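Local coordinates for polyketide synthase PksJ (PDB 4J1Q), which probably uses NADPH, through its ketoreductase domain, to reduce alpha- and beta-keto groups stereoselectively on the bacillaene polyketide assembly line, at residues Gln312-Gly317 with Ala353-Met358; Tyr88-Phe93 with Glu306-Leu311. One frame throughout, in Å; residues are numbered along the deposited sequence.

Contact 1: Gln312-Gly317 with Ala353-Met358. With NDP (NADPH dihydro-nicotinamide-adenine-dinucleotide phosphate), chain B.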
loop_
_atom_site.group_PDB
_atom_site.type_symbol
_atom_site.label_atom_id
_atom_site.label_comp_id
_atom_site.label_asym_id
_atom_site.label_seq_id
_atom_site.Cartn_x
_atom_site.Cartn_y
_atom_site.Cartn_z
ATOM N N GLN A 312 -3.834 8.214 7.504
ATOM C CA GLN A 312 -4.707 9.214 6.901
ATOM C C GLN A 312 -4.376 9.532 5.442
ATOM O O GLN A 312 -5.174 9.213 4.549
ATOM C CB GLN A 312 -4.768 10.484 7.771
ATOM C CG GLN A 312 -5.802 10.410 8.890
ATOM C CD GLN A 312 -7.141 10.979 8.458
ATOM O OE1 GLN A 312 -7.374 12.180 8.565
ATOM N NE2 GLN A 312 -8.012 10.130 7.923
ATOM N N PRO A 313 -3.159 10.072 5.182
ATOM C CA PRO A 313 -2.823 10.543 3.823
ATOM C C PRO A 313 -2.873 9.457 2.772
ATOM O O PRO A 313 -3.161 9.741 1.607
ATOM C CB PRO A 313 -1.372 11.055 3.957
ATOM C CG PRO A 313 -0.866 10.461 5.247
ATOM C CD PRO A 313 -2.064 10.326 6.140
ATOM N N LYS A 314 -2.591 8.213 3.168
ATOM C CA LYS A 314 -2.444 7.136 2.183
ATOM C C LYS A 314 -3.782 6.406 2.000
ATOM O O LYS A 314 -3.996 5.664 1.031
ATOM C CB LYS A 314 -1.327 6.170 2.610
ATOM C CG LYS A 314 0.088 6.687 2.285
ATOM C CD LYS A 314 1.172 5.734 2.752
ATOM C CE LYS A 314 2.569 6.290 2.507
ATOM N NZ LYS A 314 3.089 6.171 1.101
ATOM N N VAL A 315 -4.692 6.588 2.950
ATOM C CA VAL A 315 -5.919 5.813 2.898
ATOM C C VAL A 315 -7.115 6.675 2.547
ATOM O O VAL A 315 -7.571 6.641 1.407
ATOM C CB VAL A 315 -6.117 4.945 4.155
ATOM C CG1 VAL A 315 -7.387 4.110 4.034
ATOM C CG2 VAL A 315 -4.914 4.045 4.313
ATOM N N SER A 316 -7.489 7.579 3.445
ATOM C CA SER A 316 -8.493 8.580 3.136
ATOM C C SER A 316 -7.986 9.589 2.127
ATOM O O SER A 316 -8.733 10.003 1.212
ATOM C CB SER A 316 -8.951 9.313 4.400
ATOM O OG SER A 316 -9.821 8.491 5.133
ATOM N N GLY A 317 -6.747 10.030 2.319
ATOM C CA GLY A 317 -6.153 11.005 1.423
ATOM C C GLY A 317 -6.231 10.527 -0.003
ATOM O O GLY A 317 -6.589 11.289 -0.898
ATOM N N ALA A 353 0.003 -1.019 6.702
ATOM C CA ALA A 353 -1.423 -1.204 6.369
ATOM C C ALA A 353 -1.919 -0.061 5.460
ATOM O O ALA A 353 -2.699 -0.269 4.518
ATOM C CB ALA A 353 -2.256 -1.293 7.629
ATOM N N ALA A 354 -1.339 1.114 5.643
ATOM C CA ALA A 354 -1.645 2.252 4.792
ATOM C C ALA A 354 -1.169 1.945 3.398
ATOM O O ALA A 354 -1.892 2.139 2.417
ATOM C CB ALA A 354 -0.960 3.486 5.304
ATOM N N ASN A 355 0.060 1.453 3.308
ATOM C CA ASN A 355 0.659 1.172 2.023
ATOM C C ASN A 355 -0.013 -0.011 1.351
ATOM O O ASN A 355 -0.213 0.018 0.123
ATOM C CB ASN A 355 2.181 0.968 2.154
ATOM C CG ASN A 355 2.940 2.298 2.204
ATOM O OD1 ASN A 355 2.857 3.102 1.275
ATOM N ND2 ASN A 355 3.640 2.558 3.311
ATOM N N SER A 356 -0.371 -1.037 2.125
ATOM C CA SER A 356 -1.125 -2.183 1.567
ATOM C C SER A 356 -2.484 -1.786 1.022
ATOM O O SER A 356 -2.992 -2.448 0.124
ATOM C CB SER A 356 -1.380 -3.272 2.616
ATOM O OG SER A 356 -0.184 -3.840 3.063
ATOM N N PHE A 357 -3.157 -0.852 1.690
ATOM C CA PHE A 357 -4.424 -0.331 1.163
ATOM C C PHE A 357 -4.243 0.263 -0.224
ATOM O O PHE A 357 -5.096 0.046 -1.109
ATOM C CB PHE A 357 -5.028 0.714 2.103
ATOM C CG PHE A 357 -6.221 1.444 1.523
ATOM C CD1 PHE A 357 -7.513 1.065 1.860
ATOM C CD2 PHE A 357 -6.052 2.566 0.730
ATOM C CE1 PHE A 357 -8.607 1.784 1.410
ATOM C CE2 PHE A 357 -7.132 3.279 0.277
ATOM C CZ PHE A 357 -8.404 2.873 0.580
ATOM N N MET A 358 -3.133 0.983 -0.438
ATOM C CA MET A 358 -2.889 1.621 -1.738
ATOM C C MET A 358 -2.699 0.583 -2.817
ATOM O O MET A 358 -3.333 0.660 -3.875
ATOM C CB MET A 358 -1.665 2.556 -1.684
ATOM C CG MET A 358 -1.914 3.772 -0.810
ATOM S SD MET A 358 -0.836 5.144 -1.202
ATOM C CE MET A 358 0.820 4.444 -1.091
HETATM P PA NDP B . 8.885 12.587 2.797
HETATM O O1A NDP B . 8.346 12.514 4.231
HETATM O O2A NDP B . 10.096 13.375 2.405
HETATM O O5B NDP B . 7.678 12.973 1.825
HETATM C C5B NDP B . 6.320 12.854 2.257
HETATM C C4B NDP B . 5.680 14.203 1.975
HETATM O O4B NDP B . 4.270 14.083 2.174
HETATM C C3B NDP B . 6.146 15.228 2.997
HETATM O O3B NDP B . 6.727 16.291 2.192
HETATM C C2B NDP B . 4.877 15.705 3.701
HETATM O O2B NDP B . 4.837 17.164 3.754
HETATM C C1B NDP B . 3.757 15.269 2.773
HETATM N N9A NDP B . 2.567 14.930 3.608
HETATM C C8A NDP B . 2.549 14.181 4.768
HETATM N N7A NDP B . 1.232 14.113 5.205
HETATM C C5A NDP B . 0.425 14.778 4.265
HETATM C C6A NDP B . -0.940 15.037 4.170
HETATM N N6A NDP B . -1.831 14.637 5.135
HETATM N N1A NDP B . -1.414 15.741 3.102
HETATM C C2A NDP B . -0.566 16.218 2.157
HETATM N N3A NDP B . 0.764 16.012 2.257
HETATM C C4A NDP B . 1.285 15.262 3.277
HETATM O O3 NDP B . 9.080 11.061 2.310
HETATM P PN NDP B . 9.564 10.724 0.823
HETATM O O1N NDP B . 10.875 9.975 1.050
HETATM O O2N NDP B . 9.397 11.917 -0.099
HETATM O O5D NDP B . 8.461 9.631 0.378
HETATM C C5D NDP B . 7.546 9.837 -0.708
HETATM C C4D NDP B . 6.524 8.677 -0.686
HETATM O O4D NDP B . 7.186 7.461 -1.095
HETATM C C3D NDP B . 6.002 8.425 0.736
HETATM O O3D NDP B . 4.579 8.161 0.717
HETATM C C2D NDP B . 6.781 7.230 1.194
HETATM O O2D NDP B . 5.967 6.456 2.080
HETATM C C1D NDP B . 7.132 6.469 -0.092
HETATM N N1N NDP B . 8.422 5.774 0.029
HETATM C C2N NDP B . 9.592 6.460 0.176
HETATM C C3N NDP B . 10.823 5.786 0.350
HETATM C C7N NDP B . 12.123 6.581 0.494
HETATM O O7N NDP B . 13.196 5.988 0.319
HETATM N N7N NDP B . 12.102 7.873 0.897
HETATM C C4N NDP B . 10.842 4.369 0.437
HETATM C C5N NDP B . 9.613 3.690 0.314
HETATM C C6N NDP B . 8.421 4.429 0.121
HETATM P P2B NDP B . 4.024 17.951 4.914
HETATM O O1X NDP B . 4.548 17.280 6.204
HETATM O O2X NDP B . 4.457 19.377 4.598
HETATM O O3X NDP B . 2.552 17.686 4.672
#

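Contact 2: Tyr88-Phe93 with Glu306-Leu311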
loop_
_atom_site.group_PDB
_atom_site.type_symbol
_atom_site.label_atom_id
_atom_site.label_comp_id
_atom_site.label_asym_id
_atom_site.label_seq_id
_atom_site.Cartn_x
_atom_site.Cartn_y
_atom_site.Cartn_z
ATOM N N TYR A 88 -11.312 -0.169 11.195
ATOM C CA TYR A 88 -11.139 -1.600 11.441
ATOM C C TYR A 88 -9.688 -1.944 11.706
ATOM O O TYR A 88 -9.397 -2.820 12.535
ATOM C CB TYR A 88 -11.662 -2.427 10.282
ATOM C CG TYR A 88 -13.154 -2.376 10.131
ATOM C CD1 TYR A 88 -13.978 -2.042 11.209
ATOM C CD2 TYR A 88 -13.757 -2.699 8.933
ATOM C CE1 TYR A 88 -15.356 -2.034 11.084
ATOM C CE2 TYR A 88 -15.132 -2.646 8.788
ATOM C CZ TYR A 88 -15.926 -2.324 9.866
ATOM O OH TYR A 88 -17.289 -2.284 9.698
ATOM N N MET A 89 -8.780 -1.215 11.042
ATOM C CA MET A 89 -7.348 -1.386 11.278
ATOM C C MET A 89 -7.000 -1.064 12.717
ATOM O O MET A 89 -6.225 -1.781 13.348
ATOM C CB MET A 89 -6.512 -0.507 10.326
ATOM C CG MET A 89 -6.603 -0.908 8.867
ATOM S SD MET A 89 -6.143 -2.637 8.572
ATOM C CE MET A 89 -7.768 -3.356 8.295
ATOM N N GLN A 90 -7.605 -0.006 13.241
ATOM C CA GLN A 90 -7.402 0.347 14.631
ATOM C C GLN A 90 -7.930 -0.727 15.557
ATOM O O GLN A 90 -7.320 -1.002 16.603
ATOM C CB GLN A 90 -8.048 1.695 14.965
ATOM C CG GLN A 90 -7.843 2.087 16.410
ATOM C CD GLN A 90 -8.447 3.438 16.755
ATOM O OE1 GLN A 90 -9.392 3.515 17.546
ATOM N NE2 GLN A 90 -7.885 4.512 16.196
ATOM N N ASN A 91 -9.073 -1.317 15.200
ATOM C CA ASN A 91 -9.612 -2.438 15.985
ATOM C C ASN A 91 -8.670 -3.636 15.991
ATOM O O ASN A 91 -8.425 -4.198 17.063
ATOM C CB ASN A 91 -10.976 -2.880 15.459
ATOM C CG ASN A 91 -12.022 -1.800 15.597
ATOM O OD1 ASN A 91 -11.959 -0.983 16.508
ATOM N ND2 ASN A 91 -12.948 -1.748 14.655
ATOM N N ILE A 92 -8.121 -4.003 14.811
ATOM C CA ILE A 92 -7.123 -5.077 14.742
ATOM C C ILE A 92 -5.949 -4.706 15.602
ATOM O O ILE A 92 -5.404 -5.533 16.345
ATOM C CB ILE A 92 -6.531 -5.294 13.329
ATOM C CG1 ILE A 92 -7.626 -5.558 12.283
ATOM C CG2 ILE A 92 -5.502 -6.416 13.370
ATOM C CD1 ILE A 92 -8.821 -6.280 12.826
ATOM N N PHE A 93 -5.562 -3.445 15.487
ATOM C CA PHE A 93 -4.387 -2.932 16.164
ATOM C C PHE A 93 -4.571 -2.996 17.677
ATOM O O PHE A 93 -3.660 -3.422 18.402
ATOM C CB PHE A 93 -4.124 -1.509 15.664
ATOM C CG PHE A 93 -3.207 -0.704 16.530
ATOM C CD1 PHE A 93 -1.858 -0.990 16.571
ATOM C CD2 PHE A 93 -3.666 0.454 17.149
ATOM C CE1 PHE A 93 -0.996 -0.176 17.277
ATOM C CE2 PHE A 93 -2.816 1.275 17.842
ATOM C CZ PHE A 93 -1.467 0.972 17.891
ATOM N N GLU A 306 -1.192 8.294 16.672
ATOM C CA GLU A 306 -0.092 8.160 15.731
ATOM C C GLU A 306 -0.497 7.204 14.616
ATOM O O GLU A 306 -0.284 7.495 13.415
ATOM C CB GLU A 306 1.152 7.629 16.438
ATOM C CG GLU A 306 2.394 7.775 15.588
ATOM C CD GLU A 306 3.614 7.169 16.231
ATOM O OE1 GLU A 306 4.592 7.914 16.456
ATOM O OE2 GLU A 306 3.631 5.935 16.425
ATOM N N PHE A 307 -1.051 6.064 15.024
ATOM C CA PHE A 307 -1.607 5.079 14.106
ATOM C C PHE A 307 -2.527 5.701 13.043
ATOM O O PHE A 307 -2.262 5.602 11.862
ATOM C CB PHE A 307 -2.350 3.996 14.905
ATOM C CG PHE A 307 -2.651 2.757 14.115
ATOM C CD1 PHE A 307 -1.729 1.719 14.052
ATOM C CD2 PHE A 307 -3.827 2.648 13.375
ATOM C CE1 PHE A 307 -1.979 0.582 13.291
ATOM C CE2 PHE A 307 -4.086 1.510 12.614
ATOM C CZ PHE A 307 -3.158 0.473 12.572
ATOM N N GLN A 308 -3.580 6.386 13.460
ATOM C CA GLN A 308 -4.494 7.045 12.509
ATOM C C GLN A 308 -3.767 8.043 11.654
ATOM O O GLN A 308 -4.126 8.263 10.491
ATOM C CB GLN A 308 -5.662 7.755 13.223
ATOM C CG GLN A 308 -6.742 6.791 13.737
ATOM C CD GLN A 308 -7.303 5.923 12.627
ATOM O OE1 GLN A 308 -7.520 4.735 12.814
ATOM N NE2 GLN A 308 -7.536 6.523 11.451
ATOM N N GLU A 309 -2.819 8.744 12.257
ATOM C CA GLU A 309 -2.132 9.835 11.587
ATOM C C GLU A 309 -1.285 9.341 10.422
ATOM O O GLU A 309 -1.161 10.012 9.404
ATOM C CB GLU A 309 -1.265 10.564 12.588
ATOM C CG GLU A 309 -0.475 11.732 12.042
ATOM C CD GLU A 309 0.629 12.159 13.009
ATOM O OE1 GLU A 309 0.353 12.413 14.209
ATOM O OE2 GLU A 309 1.804 12.157 12.593
ATOM N N VAL A 310 -0.684 8.161 10.541
ATOM C CA VAL A 310 0.015 7.654 9.365
ATOM C C VAL A 310 -0.867 6.971 8.322
ATOM O O VAL A 310 -0.535 6.999 7.145
ATOM C CB VAL A 310 1.326 6.893 9.670
ATOM C CG1 VAL A 310 1.716 6.990 11.135
ATOM C CG2 VAL A 310 1.281 5.461 9.153
ATOM N N LEU A 311 -2.024 6.457 8.737
ATOM C CA LEU A 311 -3.019 5.933 7.795
ATOM C C LEU A 311 -3.635 7.033 6.928
ATOM O O LEU A 311 -3.932 6.807 5.761
ATOM C CB LEU A 311 -4.148 5.206 8.526
ATOM C CG LEU A 311 -3.885 3.865 9.190
ATOM C CD1 LEU A 311 -5.102 3.455 9.997
ATOM C CD2 LEU A 311 -3.534 2.779 8.184
#

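Contact 1: Gln312-Gly317 with Ala353-Met358
Lys-314 and Asn-355 come together between two neighbouring helices of the Rossmann-fold ketoreductase domain, 304-324 and 349-370, right beside the bound NADPH. From the backbone outward, the lysine CB sits against the methyl of Ala-354, with 3.8 Å between the two CB atoms. CG lies alongside the Met-358 thioether, 3.9 Å from SD. CD passes the Asn-355 amide, and CE is already level with the ribose next to the nicotinamide. Up to this point the chain is nearly straight; the bend comes at chi4, -79°, and swings NZ to where it serves three acceptors. One is Asn-355 OD1, 3.1 Å from NZ, approached at a C=O...N angle of 133° with the nitrogen tilted somewhat from the carbonyl plane. The other two are ribose hydroxyl oxygens: O2D of the cofactor at 3.1 Å from NZ, and O3D at 2.5 Å, short enough that the exact length is doubtful. Asn-355 is itself steadied by a weak bond from ND2 to Tyr-351 O one turn earlier. The methyl of Met-358 closes in beside the amine, with CE 3.6 Å from Lys-314 NZ, so an apolar group flanks this polar cluster. Lys-314 and Asn-355 are placed as the lysine and asparagine of polyketide ketoreductases usually are, which is consistent with an active-site role here. Pro-313, one residue back, lays its CB against the amino end of the adenine. Away from the cofactor the contact turns apolar. Val-315 CG2 rests on the backbone of Ala-354, while its other methyl, CG1, stands over the centre of the Phe-357 ring, 3.5 Å from the centroid and only 4° off the ring normal.

Contact 2: Tyr88-Phe93 with Glu306-Leu311
Phe-93 and Phe-307 stack face to face between helices 81-98 and 304-324, which run largely antiparallel with their local axes 10.6 Å apart. The ring centroids are 4.2 Å apart and the planes 18° from parallel. With CG anti to the backbone N in both (chi1 163° for Phe-93, -165° for Phe-307), each ring reaches across from its own helix and the two point in opposing directions, one over the other. The overlap is uneven: CD1 of Phe-307 lies over the centre of the Phe-93 ring, whereas Phe-93 CG sits nearer the rim of its partner. Phe-93 CB adds a CH-pi contact to the same stack, 4.1 Å from the Phe-307 centroid. At the edge of the Phe-307 ring, in its plane, comes Met-89 CB, 3.9 Å from CE2. That CB also meets Leu-311 CD1, but the methionine chain then folds at chi2 and chi3 and carries its sulfur away from helix 304-324. On the more open flank, Gln-90 stretches out fully while Gln-308 bends at chi2. The two chains cross almost at right angles, leaving Gln-90 NE2 3.4 Å from Gln-308 OE1. Behind helix 81-98, Ile-92 and Met-89 pack on helix 126-136, and Tyr-88 faces strand 70-74; on the other side of the contact, Phe-307 and Leu-311 touch helix 349-370.

Helix 304-324 serves both contacts: 306-311 meets helix 81-98 in contact 2, and the next turns, 312-317, meet helix 349-370 in contact 1. The centres are about 10 Å apart, and the two sites touch where Leu-311 CD2 lies 3.7 Å from Ala-354 N and Met-89 SD approaches Ala-353 CB. Contact 1 is wholly buried, close to the centre of the chain, and mixes hydrogen bonds to the cofactor with apolar packing. Contact 2 lies farther out, joining helix 81-98, from early in the chain, to helix 304-324 by an aromatic stack, with partly exposed glutamines along one flank and no part in holding NADPH.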